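Local coordinates for protein transmembrane oligosaccharyl transferase (Archaeoglobus fulgidus, PDB 3WAJ) that belongs to the STT3/AglB family of membrane-embedded oligosaccharyl transferases and binds a zinc ion, at residues A[591-596]-A[689-694]; A[778-783]-A[856-861]; A[794-799]-A[806-811]. One frame throughout, in Å; residues are numbered along the deposited sequence.

Contact 1: residues A[591-596]-A[689-694]; sequences ENESYA and GLSHYR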
loop_
_atom_site.group_PDB
_atom_site.type_symbol
_atom_site.label_atom_id
_atom_site.label_comp_id
_atom_site.label_asym_id
_atom_site.label_seq_id
_atom_site.Cartn_x
_atom_site.Cartn_y
_atom_site.Cartn_z
ATOM N N GLU A 591 -23.541 13.751 2.237
ATOM C CA GLU A 591 -24.881 13.583 1.701
ATOM C C GLU A 591 -25.540 14.862 1.211
ATOM O O GLU A 591 -26.689 14.833 0.777
ATOM C CB GLU A 591 -25.757 12.858 2.711
ATOM C CG GLU A 591 -25.399 11.388 2.832
ATOM C CD GLU A 591 -25.782 10.809 4.169
ATOM O OE1 GLU A 591 -26.542 11.475 4.907
ATOM O OE2 GLU A 591 -25.312 9.693 4.484
ATOM N N ASN A 592 -24.812 15.975 1.261
ATOM C CA ASN A 592 -25.230 17.206 0.573
ATOM C C ASN A 592 -24.018 18.045 0.169
ATOM O O ASN A 592 -22.925 17.872 0.713
ATOM C CB ASN A 592 -26.226 18.023 1.415
ATOM C CG ASN A 592 -25.713 18.300 2.806
ATOM O OD1 ASN A 592 -24.903 19.215 3.012
ATOM N ND2 ASN A 592 -26.170 17.504 3.777
ATOM N N GLU A 593 -24.201 18.947 -0.786
ATOM C CA GLU A 593 -23.068 19.726 -1.272
ATOM C C GLU A 593 -22.494 20.679 -0.204
ATOM O O GLU A 593 -21.288 20.890 -0.160
ATOM C CB GLU A 593 -23.424 20.481 -2.561
ATOM C CG GLU A 593 -22.205 21.018 -3.294
ATOM C CD GLU A 593 -22.545 21.738 -4.585
ATOM O OE1 GLU A 593 -23.746 21.948 -4.875
ATOM O OE2 GLU A 593 -21.600 22.099 -5.316
ATOM N N SER A 594 -23.356 21.235 0.651
ATOM C CA SER A 594 -22.922 22.142 1.722
ATOM C C SER A 594 -21.892 21.521 2.653
ATOM O O SER A 594 -20.873 22.147 2.958
ATOM C CB SER A 594 -24.112 22.617 2.557
ATOM O OG SER A 594 -25.162 23.014 1.710
ATOM N N TYR A 595 -22.170 20.306 3.123
ATOM C CA TYR A 595 -21.228 19.596 3.981
ATOM C C TYR A 595 -19.913 19.334 3.242
ATOM O O TYR A 595 -18.839 19.548 3.797
ATOM C CB TYR A 595 -21.823 18.284 4.489
ATOM C CG TYR A 595 -20.961 17.613 5.547
ATOM C CD1 TYR A 595 -21.163 17.868 6.897
ATOM C CD2 TYR A 595 -19.942 16.732 5.193
ATOM C CE1 TYR A 595 -20.379 17.254 7.866
ATOM C CE2 TYR A 595 -19.157 16.116 6.150
ATOM C CZ TYR A 595 -19.376 16.379 7.483
ATOM O OH TYR A 595 -18.593 15.766 8.435
ATOM N N ALA A 596 -20.006 18.876 1.992
ATOM C CA ALA A 596 -18.817 18.665 1.164
ATOM C C ALA A 596 -17.965 19.933 1.054
ATOM O O ALA A 596 -16.726 19.884 1.139
ATOM C CB ALA A 596 -19.210 18.157 -0.231
ATOM N N GLY A 689 -26.255 18.502 -10.888
ATOM C CA GLY A 689 -26.928 18.906 -9.658
ATOM C C GLY A 689 -26.081 19.804 -8.779
ATOM O O GLY A 689 -26.618 20.635 -8.045
ATOM N N LEU A 690 -24.758 19.640 -8.872
ATOM C CA LEU A 690 -23.788 20.370 -8.041
ATOM C C LEU A 690 -23.510 21.799 -8.527
ATOM O O LEU A 690 -23.494 22.066 -9.736
ATOM C CB LEU A 690 -22.471 19.593 -7.980
ATOM C CG LEU A 690 -22.557 18.187 -7.411
ATOM C CD1 LEU A 690 -21.244 17.442 -7.685
ATOM C CD2 LEU A 690 -22.826 18.272 -5.915
ATOM N N SER A 691 -23.261 22.702 -7.578
ATOM C CA SER A 691 -23.079 24.124 -7.876
ATOM C C SER A 691 -21.627 24.533 -8.047
ATOM O O SER A 691 -21.325 25.458 -8.803
ATOM C CB SER A 691 -23.699 24.972 -6.771
ATOM O OG SER A 691 -25.098 24.928 -6.842
ATOM N N HIS A 692 -20.742 23.833 -7.342
ATOM C CA HIS A 692 -19.359 24.252 -7.165
ATOM C C HIS A 692 -18.350 23.279 -7.762
ATOM O O HIS A 692 -17.163 23.344 -7.448
ATOM C CB HIS A 692 -19.065 24.425 -5.671
ATOM C CG HIS A 692 -19.952 25.429 -5.003
ATOM N ND1 HIS A 692 -19.828 26.787 -5.217
ATOM C CD2 HIS A 692 -20.988 25.275 -4.146
ATOM C CE1 HIS A 692 -20.745 27.425 -4.511
ATOM N NE2 HIS A 692 -21.463 26.530 -3.856
ATOM N N TYR A 693 -18.817 22.370 -8.613
ATOM C CA TYR A 693 -17.923 21.389 -9.236
ATOM C C TYR A 693 -18.273 21.246 -10.702
ATOM O O TYR A 693 -19.449 21.265 -11.053
ATOM C CB TYR A 693 -18.035 20.028 -8.527
ATOM C CG TYR A 693 -17.657 20.130 -7.082
ATOM C CD1 TYR A 693 -16.387 19.808 -6.667
ATOM C CD2 TYR A 693 -18.557 20.603 -6.141
ATOM C CE1 TYR A 693 -16.016 19.936 -5.341
ATOM C CE2 TYR A 693 -18.191 20.749 -4.803
ATOM C CZ TYR A 693 -16.925 20.407 -4.416
ATOM O OH TYR A 693 -16.558 20.538 -3.100
ATOM N N ARG A 694 -17.260 21.113 -11.557
ATOM C CA ARG A 694 -17.475 20.880 -12.996
ATOM C C ARG A 694 -16.495 19.802 -13.417
ATOM O O ARG A 694 -15.399 19.706 -12.849
ATOM C CB ARG A 694 -17.244 22.168 -13.816
ATOM C CG ARG A 694 -15.907 22.881 -13.542
ATOM C CD ARG A 694 -15.703 24.038 -14.488
ATOM N NE ARG A 694 -14.438 24.750 -14.296
ATOM C CZ ARG A 694 -14.097 25.864 -14.945
ATOM N NH1 ARG A 694 -14.927 26.400 -15.824
ATOM N NH2 ARG A 694 -12.934 26.442 -14.712
#
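Glu593, in the first turn of helix 593-602, sets its carboxylate against two consecutive backbone amides, those of Ser691 and His692, in the loop leading into strand 693-698. Hydrogen bonding dominates. Ser691 N donates a hydrogen bond to Glu593 OE1 at 2.8 Å, with 159° at the hydrogen, and His692 N donates one to Glu593 OE2, also at 2.8 Å. Each oxygen uses its syn lone pair, so the two amides meet the carboxylate on its inner side. A weak third bond runs from Ser691 N to Glu593 OE2 (2.9 Å), making this amide shared between both oxygens. Held at both oxygens, the carboxylate has its rotation fixed. CG lies anti to the backbone N (chi1 -166°) and the chain stays extended beyond it, which carries the carboxylate across to the loop.

Apolar contact accompanies these bonds. Leu690 CD2 rests on the stem of the glutamate, 3.8 Å from Glu593 CG and 3.7 Å from Glu593 CD, the two side chains meeting at a slant.

Aromatic C-H groups complete the surroundings of the second oxygen. Tyr693 turns a ring edge to it, with CD2 3.5 Å from Glu593 OE2 and the oxygen lying in the ring plane, while His692 CD2 approaches obliquely, 3.4 Å from the same Glu593 OE2. The amides and the nearby N-terminal end of the helix, where Asn592 serves as N-cap by accepting from Tyr595 N, would probably favour the negative charge.

Among its neighbours, Leu690 packs on helix 678-684, and Tyr693 reaches Ala600 and bonds through its hydroxyl to Glu597, both farther along helix 593-602. Strand 693-698 itself forms one border of a five-stranded mixed sheet, beside strand 771-776.

Contact 2: residues A[778-783]-A[856-861]; sequences KGAVVT and SQVQNG
Lys778 lays its aliphatic chain over the last turn of helix 855-860, just before the backbone enters strand 780-785. Its CB begins 3.7 Å from Val858 O and is also close to Gly861 N. From there CG carries the chain onward, and CD comes to lie over peptide groups of the helix, 3.6 Å from Gln859 O and 3.8 Å from Asn860 C. Beyond CD the lysine leaves the other segment: a bend at the last torsion (chi4 40°) takes NZ away on the exposed side, so the methylenes rather than the ammonium do the touching.

Beneath this chain the two backbones meet directly. Gly779 N donates to Val858 O at 3.0 Å, with 156° at the hydrogen, arriving in the carbonyl plane on a lone pair. The carbonyl of the same glycine is met in turn: Gly861 CA points a C-H at Gly779 O, 3.2 Å away. Both glycines have positive phi; at Gly861 this is where the backbone departs from the helical path.

Next to the glycine pair lies a small apolar patch. Ala780 CB faces Gln857 CB at 4.1 Å and Val858 CG2 at 4.2 Å, while Ile853 touches both Ala780 and Val858. Val781 and Thr783 then pair by backbone bonds with the run that follows the helix, Val781 with Glu862 and Ile864 and Thr783 with Ile864, forming the parallel pairing of strands 780-785 and 863-865.

The chemistry is therefore chiefly that of main chain on main chain, with one hydrogen bond and one C-H donor fixing the turn out of the helix. The lysine adds mostly hydrocarbon cover, although a positive charge near a helix C terminus would probably be mildly favourable.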
loop_
_atom_site.group_PDB
_atom_site.type_symbol
_atom_site.label_atom_id
_atom_site.label_comp_id
_atom_site.label_asym_id
_atom_site.label_seq_id
_atom_site.Cartn_x
_atom_site.Cartn_y
_atom_site.Cartn_z
ATOM N N LYS A 778 -16.012 28.537 -7.547
ATOM C CA LYS A 778 -16.984 29.396 -6.860
ATOM C C LYS A 778 -18.360 29.274 -7.506
ATOM O O LYS A 778 -19.338 28.953 -6.832
ATOM C CB LYS A 778 -16.538 30.860 -6.868
ATOM C CG LYS A 778 -15.836 31.313 -5.596
ATOM C CD LYS A 778 -15.062 32.612 -5.812
ATOM C CE LYS A 778 -14.366 33.049 -4.538
ATOM N NZ LYS A 778 -13.783 31.878 -3.816
ATOM N N GLY A 779 -18.420 29.525 -8.813
ATOM C CA GLY A 779 -19.649 29.404 -9.582
ATOM C C GLY A 779 -20.292 30.759 -9.837
ATOM O O GLY A 779 -20.346 31.600 -8.934
ATOM N N ALA A 780 -20.780 30.972 -11.061
ATOM C CA ALA A 780 -21.476 32.211 -11.417
ATOM C C ALA A 780 -22.856 32.252 -10.781
ATOM O O ALA A 780 -23.660 31.337 -10.977
ATOM C CB ALA A 780 -21.600 32.350 -12.924
ATOM N N VAL A 781 -23.140 33.310 -10.030
ATOM C CA VAL A 781 -24.446 33.425 -9.396
ATOM C C VAL A 781 -25.456 34.035 -10.368
ATOM O O VAL A 781 -25.353 35.201 -10.732
ATOM C CB VAL A 781 -24.373 34.221 -8.081
ATOM C CG1 VAL A 781 -25.748 34.275 -7.407
ATOM C CG2 VAL A 781 -23.352 33.593 -7.149
ATOM N N VAL A 782 -26.414 33.225 -10.810
ATOM C CA VAL A 782 -27.516 33.722 -11.634
ATOM C C VAL A 782 -28.763 33.860 -10.763
ATOM O O VAL A 782 -29.168 32.912 -10.076
ATOM C CB VAL A 782 -27.797 32.819 -12.856
ATOM C CG1 VAL A 782 -29.004 33.331 -13.630
ATOM C CG2 VAL A 782 -26.584 32.770 -13.762
ATOM N N THR A 783 -29.363 35.047 -10.787
ATOM C CA THR A 783 -30.496 35.345 -9.921
ATOM C C THR A 783 -31.428 36.351 -10.579
ATOM O O THR A 783 -31.073 36.994 -11.574
ATOM C CB THR A 783 -30.026 35.907 -8.576
ATOM O OG1 THR A 783 -31.110 35.906 -7.641
ATOM C CG2 THR A 783 -29.503 37.321 -8.753
ATOM N N SER A 856 -14.512 33.991 -16.162
ATOM C CA SER A 856 -14.203 34.927 -15.081
ATOM C C SER A 856 -15.385 35.031 -14.121
ATOM O O SER A 856 -15.200 35.143 -12.902
ATOM C CB SER A 856 -13.821 36.303 -15.629
ATOM O OG SER A 856 -14.944 36.966 -16.170
ATOM N N GLN A 857 -16.598 34.979 -14.671
ATOM C CA GLN A 857 -17.809 34.996 -13.855
ATOM C C GLN A 857 -17.859 33.772 -12.942
ATOM O O GLN A 857 -18.230 33.866 -11.775
ATOM C CB GLN A 857 -19.045 35.044 -14.754
ATOM C CG GLN A 857 -18.969 36.122 -15.838
ATOM C CD GLN A 857 -20.272 36.303 -16.597
ATOM O OE1 GLN A 857 -20.625 35.493 -17.458
ATOM N NE2 GLN A 857 -20.993 37.376 -16.283
ATOM N N VAL A 858 -17.466 32.625 -13.489
ATOM C CA VAL A 858 -17.379 31.381 -12.730
ATOM C C VAL A 858 -16.239 31.395 -11.705
ATOM O O VAL A 858 -16.424 30.973 -10.554
ATOM C CB VAL A 858 -17.235 30.157 -13.674
ATOM C CG1 VAL A 858 -16.685 28.941 -12.935
ATOM C CG2 VAL A 858 -18.562 29.819 -14.312
ATOM N N GLN A 859 -15.067 31.878 -12.114
ATOM C CA GLN A 859 -13.899 31.882 -11.227
ATOM C C GLN A 859 -14.006 32.866 -10.052
ATOM O O GLN A 859 -13.453 32.620 -8.980
ATOM C CB GLN A 859 -12.608 32.134 -12.013
ATOM C CG GLN A 859 -12.103 30.936 -12.829
ATOM C CD GLN A 859 -11.556 29.794 -11.967
ATOM O OE1 GLN A 859 -11.434 29.913 -10.739
ATOM N NE2 GLN A 859 -11.222 28.677 -12.615
ATOM N N ASN A 860 -14.723 33.967 -10.252
ATOM C CA ASN A 860 -14.830 35.006 -9.229
ATOM C C ASN A 860 -16.182 35.032 -8.515
ATOM O O ASN A 860 -16.371 35.770 -7.549
ATOM C CB ASN A 860 -14.526 36.383 -9.835
ATOM C CG ASN A 860 -13.184 36.429 -10.528
ATOM O OD1 ASN A 860 -12.215 35.812 -10.077
ATOM N ND2 ASN A 860 -13.118 37.157 -11.637
ATOM N N GLY A 861 -17.122 34.232 -9.001
ATOM C CA GLY A 861 -18.411 34.128 -8.355
ATOM C C GLY A 861 -19.263 35.350 -8.595
ATOM O O GLY A 861 -20.095 35.701 -7.757
#

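Contact 3: residues A[794-799]-A[806-811]; sequences SVNATI and TFEYWQ
Ile799 and Phe807 make the close-packed end of the hairpin formed by strands 792-800 and 806-814. Ile799 CB sits over one face of the phenyl ring, 3.8 Å from its centroid, and Ile799 CG2 reaches Phe807 CZ at 3.5 Å. The ring is tucked beneath the isoleucine because Phe807 CG stands between its backbone N and carbonyl carbon (chi1 60°). Next along this buried face, Ile799 CG1 meets Tyr809 CB, and the tyrosine hydroxyl bonds to Leu690 O. Val795 and Gln811 continue the face against strand 819-824.

The opposite face, that of Asn796, Thr798, Glu808 and Trp810, is only partly buried and more polar. Here the Asn796 amide lies stacked on the indole, their planes 16° apart, with Asn796 CB over the six-membered ring at 3.7 Å from its centroid. ND2 also stands above the Trp810 ring, and it donates to Glu808 OE1 at 2.7 Å through that oxygen's anti lone pair; a weak bond to Tyr809 O gives it a second acceptor. Glu808 folds back at chi2 (-59°) to bring its carboxylate over the neighbouring strand, where its other oxygen accepts from Thr798 OG1, although the modelled distance is so short that its exact value is doubtful. Ser794 OG lies at the edge of the indole, in its plane.

Six backbone hydrogen bonds join the strands, two in each of the pairs Val795-Gln811, Ala797-Tyr809 and Ile799-Phe807, the shortest being Val795 N to Gln811 O at 2.7 Å. Regular alternation of hydrogen-bonded and non-hydrogen-bonded pairs marks an antiparallel beta hairpin; its 806-814 arm forms one border of a four-stranded sheet in the peripheral domain, and strand 835-844 lies on the far side of strand 792-800.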
loop_
_atom_site.group_PDB
_atom_site.type_symbol
_atom_site.label_atom_id
_atom_site.label_comp_id
_atom_site.label_asym_id
_atom_site.label_seq_id
_atom_site.Cartn_x
_atom_site.Cartn_y
_atom_site.Cartn_z
ATOM N N SER A 794 -35.481 25.706 -13.103
ATOM C CA SER A 794 -34.516 24.657 -13.449
ATOM C C SER A 794 -33.521 25.129 -14.502
ATOM O O SER A 794 -33.877 25.884 -15.406
ATOM C CB SER A 794 -35.219 23.391 -13.940
ATOM O OG SER A 794 -35.564 23.494 -15.313
ATOM N N VAL A 795 -32.274 24.679 -14.379
ATOM C CA VAL A 795 -31.255 24.964 -15.387
ATOM C C VAL A 795 -30.771 23.665 -16.043
ATOM O O VAL A 795 -30.670 22.619 -15.393
ATOM C CB VAL A 795 -30.052 25.747 -14.816
ATOM C CG1 VAL A 795 -29.283 26.414 -15.942
ATOM C CG2 VAL A 795 -30.517 26.804 -13.834
ATOM N N ASN A 796 -30.455 23.752 -17.332
ATOM C CA ASN A 796 -30.127 22.590 -18.148
ATOM C C ASN A 796 -29.064 22.955 -19.187
ATOM O O ASN A 796 -29.093 24.048 -19.755
ATOM C CB ASN A 796 -31.402 22.080 -18.834
ATOM C CG ASN A 796 -31.138 20.945 -19.802
ATOM O OD1 ASN A 796 -31.618 20.961 -20.933
ATOM N ND2 ASN A 796 -30.388 19.941 -19.355
ATOM N N ALA A 797 -28.114 22.053 -19.411
ATOM C CA ALA A 797 -27.052 22.253 -20.401
ATOM C C ALA A 797 -26.473 20.905 -20.816
ATOM O O ALA A 797 -26.445 19.957 -20.030
ATOM C CB ALA A 797 -25.962 23.162 -19.852
ATOM N N THR A 798 -26.008 20.807 -22.053
ATOM C CA THR A 798 -25.400 19.555 -22.497
ATOM C C THR A 798 -23.877 19.677 -22.410
ATOM O O THR A 798 -23.299 20.690 -22.827
ATOM C CB THR A 798 -25.870 19.180 -23.913
ATOM O OG1 THR A 798 -27.299 19.159 -23.927
ATOM C CG2 THR A 798 -25.357 17.812 -24.332
ATOM N N ILE A 799 -23.239 18.654 -21.851
ATOM C CA ILE A 799 -21.792 18.670 -21.624
ATOM C C ILE A 799 -21.147 17.584 -22.480
ATOM O O ILE A 799 -21.666 16.476 -22.550
ATOM C CB ILE A 799 -21.459 18.422 -20.135
ATOM C CG1 ILE A 799 -22.322 19.307 -19.219
ATOM C CG2 ILE A 799 -19.952 18.607 -19.859
ATOM C CD1 ILE A 799 -22.059 20.812 -19.364
ATOM N N THR A 806 -21.578 12.513 -24.095
ATOM C CA THR A 806 -22.412 13.590 -23.569
ATOM C C THR A 806 -23.240 13.163 -22.357
ATOM O O THR A 806 -23.510 11.979 -22.148
ATOM C CB THR A 806 -23.331 14.183 -24.648
ATOM O OG1 THR A 806 -24.240 13.175 -25.109
ATOM C CG2 THR A 806 -22.505 14.713 -25.808
ATOM N N PHE A 807 -23.635 14.150 -21.560
ATOM C CA PHE A 807 -24.565 13.934 -20.459
ATOM C C PHE A 807 -25.199 15.274 -20.194
ATOM O O PHE A 807 -24.678 16.301 -20.640
ATOM C CB PHE A 807 -23.857 13.402 -19.193
ATOM C CG PHE A 807 -22.783 14.317 -18.651
ATOM C CD1 PHE A 807 -21.439 14.078 -18.945
ATOM C CD2 PHE A 807 -23.106 15.413 -17.851
ATOM C CE1 PHE A 807 -20.428 14.920 -18.454
ATOM C CE2 PHE A 807 -22.099 16.259 -17.355
ATOM C CZ PHE A 807 -20.755 16.001 -17.661
ATOM N N GLU A 808 -26.317 15.280 -19.478
ATOM C CA GLU A 808 -26.994 16.533 -19.171
ATOM C C GLU A 808 -26.619 17.042 -17.788
ATOM O O GLU A 808 -26.673 16.289 -16.804
ATOM C CB GLU A 808 -28.514 16.358 -19.277
ATOM C CG GLU A 808 -29.018 16.204 -20.702
ATOM C CD GLU A 808 -28.673 17.403 -21.571
ATOM O OE1 GLU A 808 -29.001 18.553 -21.186
ATOM O OE2 GLU A 808 -28.055 17.190 -22.635
ATOM N N TYR A 809 -26.212 18.309 -17.714
ATOM C CA TYR A 809 -26.113 18.992 -16.432
ATOM C C TYR A 809 -27.496 19.532 -16.090
ATOM O O TYR A 809 -28.133 20.201 -16.908
ATOM C CB TYR A 809 -25.105 20.150 -16.480
ATOM C CG TYR A 809 -25.089 20.968 -15.195
ATOM C CD1 TYR A 809 -24.284 20.597 -14.128
ATOM C CD2 TYR A 809 -25.895 22.099 -15.039
ATOM C CE1 TYR A 809 -24.269 21.328 -12.940
ATOM C CE2 TYR A 809 -25.885 22.836 -13.849
ATOM C CZ TYR A 809 -25.067 22.442 -12.808
ATOM O OH TYR A 809 -25.036 23.148 -11.628
ATOM N N TRP A 810 -27.963 19.241 -14.882
ATOM C CA TRP A 810 -29.236 19.774 -14.403
ATOM C C TRP A 810 -29.064 20.356 -13.013
ATOM O O TRP A 810 -28.317 19.817 -12.203
ATOM C CB TRP A 810 -30.283 18.663 -14.318
ATOM C CG TRP A 810 -30.955 18.313 -15.606
ATOM C CD1 TRP A 810 -30.649 17.274 -16.444
ATOM C CD2 TRP A 810 -32.076 18.985 -16.195
ATOM N NE1 TRP A 810 -31.504 17.265 -17.518
ATOM C CE2 TRP A 810 -32.390 18.305 -17.391
ATOM C CE3 TRP A 810 -32.842 20.097 -15.826
ATOM C CZ2 TRP A 810 -33.440 18.706 -18.225
ATOM C CZ3 TRP A 810 -33.884 20.494 -16.656
ATOM C CH2 TRP A 810 -34.173 19.799 -17.839
ATOM N N GLN A 811 -29.759 21.449 -12.735
ATOM C CA GLN A 811 -29.912 21.904 -11.360
ATOM C C GLN A 811 -31.293 22.524 -11.238
ATOM O O GLN A 811 -31.741 23.217 -12.155
ATOM C CB GLN A 811 -28.827 22.913 -10.964
ATOM C CG GLN A 811 -28.843 23.263 -9.478
ATOM C CD GLN A 811 -27.834 24.338 -9.116
ATOM O OE1 GLN A 811 -26.929 24.648 -9.893
ATOM N NE2 GLN A 811 -27.991 24.919 -7.932
#

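Overall arrangement
From the N terminus, contact 1 comes first: it closes a 92-residue loop by bringing helix 593-602 to the entrance of strand 693-698. Only after that loop ends does contact 2 open, joining the start of strand 780-785 to the end of helix 855-860 across 72 residues. Contact 3, a hairpin with six residues between its segments, is nested within this second loop, and no loops cross. The segment 689-694 also meets the other two contacts: Leu690 and Tyr809 join contact 1 to contact 3, while His692 ND1 bonds to Val777 O, and only weakly to Lys778 O of contact 2. Contacts 2 and 3, centres about 17 Å apart, do not touch.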